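Local coordinates for hypothetical protein PP5205 (Pseudomonas putida, PDB 2G2X) that is of unknown function but is an EVE domain, related to PUA and ASCH domains, and so may bind RNA or another nucleic acid, at residues A[6-10]-A[11-15]; A[65-68]-A[69-72]. One frame throughout, in Å; residues are numbered along the deposited sequence.

How the contacts relate
Both contacts belong to the single EVE domain and reach the same mixed sheet, yet their centres lie about 18 Å apart. Contact 1 is the turn that takes the chain from strand 3-8 towards helix 15-21; contact 2 lies farther along the chain, at the bulged end of strand 58-71. They touch where the CE of selenomethionine M6 lies 4.2 Å from CD1 of I65. A sulfate ion, probably from the crystallisation liquor, sits about 3 Å from the side chain of S8 in contact 1 and may mark an anion-accepting pocket. Contact 2 is a surface stack of an arginine on a tyrosine.

Contact 1. Residues A[6-10]-A[11-15]; sequences MKSEP and DELSI
E9 and E12 close a type I beta turn that carries the chain of this EVE domain out of strand 3-8, and a second bond from L13 widens it into an alpha-turn. The carbonyl oxygen E9 O takes both: E12 N, 2.8 Å away, comes from 45° above the carbonyl plane, while L13 N at 2.9 Å lies close to the line of the C=O bond. P10 suits the second turn position because its ring already fixes the phi that a type I turn needs. S8 reinforces the turn from the strand end. With OG anti to its own nitrogen (chi1 173°), the hydroxyl donates to L13 O at 2.7 Å, in the carbonyl plane and on a lone pair; the sulfate is held by the same OG only weakly. W26 packs against the side chains of both S8 and L13. Farther out, the two glutamates cross: E12 CG rests 3.5 Å from E9 CB, and the bend of E12 at chi2 (-144°) brings its carboxylate back beside that of E9. E9 OE1 and E12 OE2 come within 3.6 Å, and the repulsion is probably screened by solvent, since E12 is exposed. S14 ends the loop as the N-cap of helix 15-21, its OG bonded to the backbone N of A17, a common role for a short hydroxyl side chain. One water bridges the backbone at the start of the turn to the E12 side chain, accepting from E9 N and donating to E12 OE2, each at 3.0 Å.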
loop_
_atom_site.group_PDB
_atom_site.type_symbol
_atom_site.label_atom_id
_atom_site.label_comp_id
_atom_site.label_asym_id
_atom_site.label_seq_id
_atom_site.Cartn_x
_atom_site.Cartn_y
_atom_site.Cartn_z
HETATM N N MSE A 6 1.747 -1.057 -1.752
HETATM C CA MSE A 6 0.538 -0.283 -1.500
HETATM C C MSE A 6 0.850 1.186 -1.658
HETATM O O MSE A 6 1.866 1.668 -1.161
HETATM C CB MSE A 6 -0.003 -0.540 -0.090
HETATM C CG MSE A 6 -0.361 -1.993 0.170
HETATM SE SE MSE A 6 -1.562 -2.230 1.674
HETATM C CE MSE A 6 -0.341 -1.860 3.142
ATOM N N LYS A 7 -0.035 1.891 -2.351
ATOM C CA LYS A 7 0.126 3.312 -2.589
ATOM C C LYS A 7 -0.480 4.130 -1.457
ATOM O O LYS A 7 -1.479 3.741 -0.851
ATOM C CB LYS A 7 -0.568 3.715 -3.888
ATOM C CG LYS A 7 -0.179 2.918 -5.112
ATOM C CD LYS A 7 -0.829 3.538 -6.346
ATOM C CE LYS A 7 -0.432 2.810 -7.617
ATOM N NZ LYS A 7 -0.962 3.494 -8.832
ATOM N N SER A 8 0.130 5.278 -1.197
ATOM C CA SER A 8 -0.340 6.202 -0.177
ATOM C C SER A 8 0.151 7.594 -0.546
ATOM O O SER A 8 1.308 7.758 -0.922
ATOM C CB SER A 8 0.210 5.823 1.196
ATOM O OG SER A 8 -0.118 6.824 2.147
ATOM N N GLU A 9 -0.730 8.586 -0.454
ATOM C CA GLU A 9 -0.352 9.964 -0.765
ATOM C C GLU A 9 0.472 10.483 0.406
ATOM O O GLU A 9 0.012 10.478 1.542
ATOM C CB GLU A 9 -1.595 10.838 -0.945
ATOM C CG GLU A 9 -1.324 12.183 -1.606
ATOM C CD GLU A 9 -2.573 13.041 -1.711
ATOM O OE1 GLU A 9 -3.648 12.483 -2.020
ATOM O OE2 GLU A 9 -2.478 14.270 -1.498
ATOM N N PRO A 10 1.704 10.942 0.141
ATOM C CA PRO A 10 2.627 11.466 1.152
ATOM C C PRO A 10 2.006 12.365 2.229
ATOM O O PRO A 10 2.206 12.138 3.423
ATOM C CB PRO A 10 3.665 12.205 0.312
ATOM C CG PRO A 10 3.722 11.385 -0.928
ATOM C CD PRO A 10 2.265 11.109 -1.211
ATOM N N ASP A 11 1.264 13.385 1.809
ATOM C CA ASP A 11 0.645 14.302 2.759
ATOM C C ASP A 11 -0.441 13.663 3.616
ATOM O O ASP A 11 -0.826 14.223 4.641
ATOM C CB ASP A 11 0.092 15.535 2.036
ATOM C CG ASP A 11 1.194 16.450 1.531
ATOM O OD1 ASP A 11 2.161 16.684 2.289
ATOM O OD2 ASP A 11 1.095 16.946 0.388
ATOM N N GLU A 12 -0.941 12.502 3.204
ATOM C CA GLU A 12 -1.953 11.810 4.000
ATOM C C GLU A 12 -1.210 10.849 4.930
ATOM O O GLU A 12 -1.540 10.730 6.114
ATOM C CB GLU A 12 -2.925 11.033 3.107
ATOM C CG GLU A 12 -3.422 11.817 1.890
ATOM C CD GLU A 12 -4.879 11.529 1.536
ATOM O OE1 GLU A 12 -5.769 12.222 2.075
ATOM O OE2 GLU A 12 -5.135 10.610 0.723
ATOM N N LEU A 13 -0.198 10.175 4.383
ATOM C CA LEU A 13 0.630 9.232 5.138
ATOM C C LEU A 13 1.905 8.889 4.357
ATOM O O LEU A 13 1.855 8.218 3.324
ATOM C CB LEU A 13 -0.155 7.951 5.440
ATOM C CG LEU A 13 0.608 6.859 6.204
ATOM C CD1 LEU A 13 1.061 7.383 7.559
ATOM C CD2 LEU A 13 -0.281 5.639 6.381
ATOM N N SER A 14 3.045 9.359 4.852
ATOM C CA SER A 14 4.332 9.106 4.206
ATOM C C SER A 14 5.060 8.009 4.971
ATOM O O SER A 14 4.651 7.640 6.073
ATOM C CB SER A 14 5.188 10.370 4.217
ATOM O OG SER A 14 5.601 10.673 5.539
ATOM N N ILE A 15 6.139 7.493 4.393
ATOM C CA ILE A 15 6.898 6.444 5.059
ATOM C C ILE A 15 7.527 7.034 6.324
ATOM O O ILE A 15 7.639 6.350 7.343
ATOM C CB ILE A 15 7.992 5.847 4.123
ATOM C CG1 ILE A 15 8.709 4.690 4.828
ATOM C CG2 ILE A 15 8.986 6.925 3.701
ATOM C CD1 ILE A 15 7.826 3.495 5.095
HETATM O O HOH W 1 -3.492 8.142 0.616
#

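Contact 2. Residues A[65-68]-A[69-72]; sequences ITRA and AYPD
R67 and Y70 form a cation-pi stack that starts in a classic beta bulge, T66 and R67 both facing D98 of strand 95-110. Three residues apart, they would point to opposite sides of a regular strand; here the course of the chain through A68 and A69 turns both CB atoms to the same side. The tight part is the flat overlap: the guanidinium lies on the ring with planes 11° apart, and R67 CZ is 3.6 Å from the ring centroid. NH1 sits most directly over the ring, 3.3 Å from Y70 CE2. Arginine suits the place because its long chain, extended from CG to NE, spans the gap and presents a planar cation to the electron-rich face. The overlap thins toward the ends of the group: R67 CD makes an off-centre CH-pi contact over the CD1-CE1 edge, and NH2 has passed beyond the ring to lie near Y70 CB. The loose side is that of the arginine, which is solvent-exposed. Tyrosine adds a polar anchor, its OH bonding to OD1 of D98. At the ring's edge, in its plane, A68 O stands 3.5 Å from Y70 CD1.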
loop_
_atom_site.group_PDB
_atom_site.type_symbol
_atom_site.label_atom_id
_atom_site.label_comp_id
_atom_site.label_asym_id
_atom_site.label_seq_id
_atom_site.Cartn_x
_atom_site.Cartn_y
_atom_site.Cartn_z
ATOM N N ILE A 65 3.014 -5.829 7.600
ATOM C CA ILE A 65 1.645 -6.003 8.074
ATOM C C ILE A 65 1.674 -6.492 9.517
ATOM O O ILE A 65 2.255 -7.541 9.801
ATOM C CB ILE A 65 0.889 -7.047 7.232
ATOM C CG1 ILE A 65 0.952 -6.668 5.749
ATOM C CG2 ILE A 65 -0.554 -7.149 7.707
ATOM C CD1 ILE A 65 0.429 -5.268 5.448
ATOM N N THR A 66 1.050 -5.735 10.419
ATOM C CA THR A 66 1.008 -6.099 11.836
ATOM C C THR A 66 -0.357 -6.630 12.265
ATOM O O THR A 66 -0.521 -7.070 13.395
ATOM C CB THR A 66 1.389 -4.903 12.760
ATOM O OG1 THR A 66 0.561 -3.770 12.462
ATOM C CG2 THR A 66 2.851 -4.534 12.578
ATOM N N ARG A 67 -1.335 -6.571 11.367
ATOM C CA ARG A 67 -2.674 -7.093 11.650
ATOM C C ARG A 67 -3.399 -7.415 10.346
ATOM O O ARG A 67 -3.600 -6.541 9.502
ATOM C CB ARG A 67 -3.520 -6.108 12.468
ATOM C CG ARG A 67 -4.856 -6.727 12.882
ATOM C CD ARG A 67 -5.821 -5.785 13.626
ATOM N NE ARG A 67 -7.052 -6.512 13.936
ATOM C CZ ARG A 67 -8.172 -5.976 14.416
ATOM N NH1 ARG A 67 -8.254 -4.675 14.660
ATOM N NH2 ARG A 67 -9.219 -6.756 14.641
ATOM N N ALA A 68 -3.787 -8.676 10.190
ATOM C CA ALA A 68 -4.479 -9.121 8.987
ATOM C C ALA A 68 -5.820 -8.409 8.831
ATOM O O ALA A 68 -6.312 -7.769 9.757
ATOM C CB ALA A 68 -4.676 -10.634 9.023
ATOM N N ALA A 69 -6.407 -8.538 7.651
ATOM C CA ALA A 69 -7.672 -7.884 7.344
ATOM C C ALA A 69 -8.771 -8.012 8.398
ATOM O O ALA A 69 -9.015 -9.090 8.948
ATOM C CB ALA A 69 -8.197 -8.380 5.986
ATOM N N TYR A 70 -9.414 -6.881 8.676
ATOM C CA TYR A 70 -10.533 -6.798 9.600
ATOM C C TYR A 70 -11.432 -5.676 9.063
ATOM O O TYR A 70 -10.975 -4.841 8.277
ATOM C CB TYR A 70 -10.060 -6.491 11.024
ATOM C CG TYR A 70 -9.385 -5.156 11.214
ATOM C CD1 TYR A 70 -8.075 -4.947 10.781
ATOM C CD2 TYR A 70 -10.036 -4.116 11.876
ATOM C CE1 TYR A 70 -7.426 -3.739 11.006
ATOM C CE2 TYR A 70 -9.396 -2.900 12.111
ATOM C CZ TYR A 70 -8.090 -2.720 11.675
ATOM O OH TYR A 70 -7.438 -1.534 11.931
ATOM N N PRO A 71 -12.717 -5.647 9.462
ATOM C CA PRO A 71 -13.653 -4.613 8.992
ATOM C C PRO A 71 -13.141 -3.181 9.135
ATOM O O PRO A 71 -12.776 -2.756 10.228
ATOM C CB PRO A 71 -14.908 -4.871 9.828
ATOM C CG PRO A 71 -14.870 -6.373 10.030
ATOM C CD PRO A 71 -13.393 -6.602 10.362
ATOM N N ASP A 72 -13.126 -2.439 8.031
ATOM C CA ASP A 72 -12.653 -1.057 8.039
ATOM C C ASP A 72 -13.643 -0.214 8.838
ATOM O O ASP A 72 -14.736 0.078 8.366
ATOM C CB ASP A 72 -12.551 -0.535 6.606
ATOM C CG ASP A 72 -11.824 0.794 6.513
ATOM O OD1 ASP A 72 -11.759 1.513 7.534
ATOM O OD2 ASP A 72 -11.327 1.126 5.408
#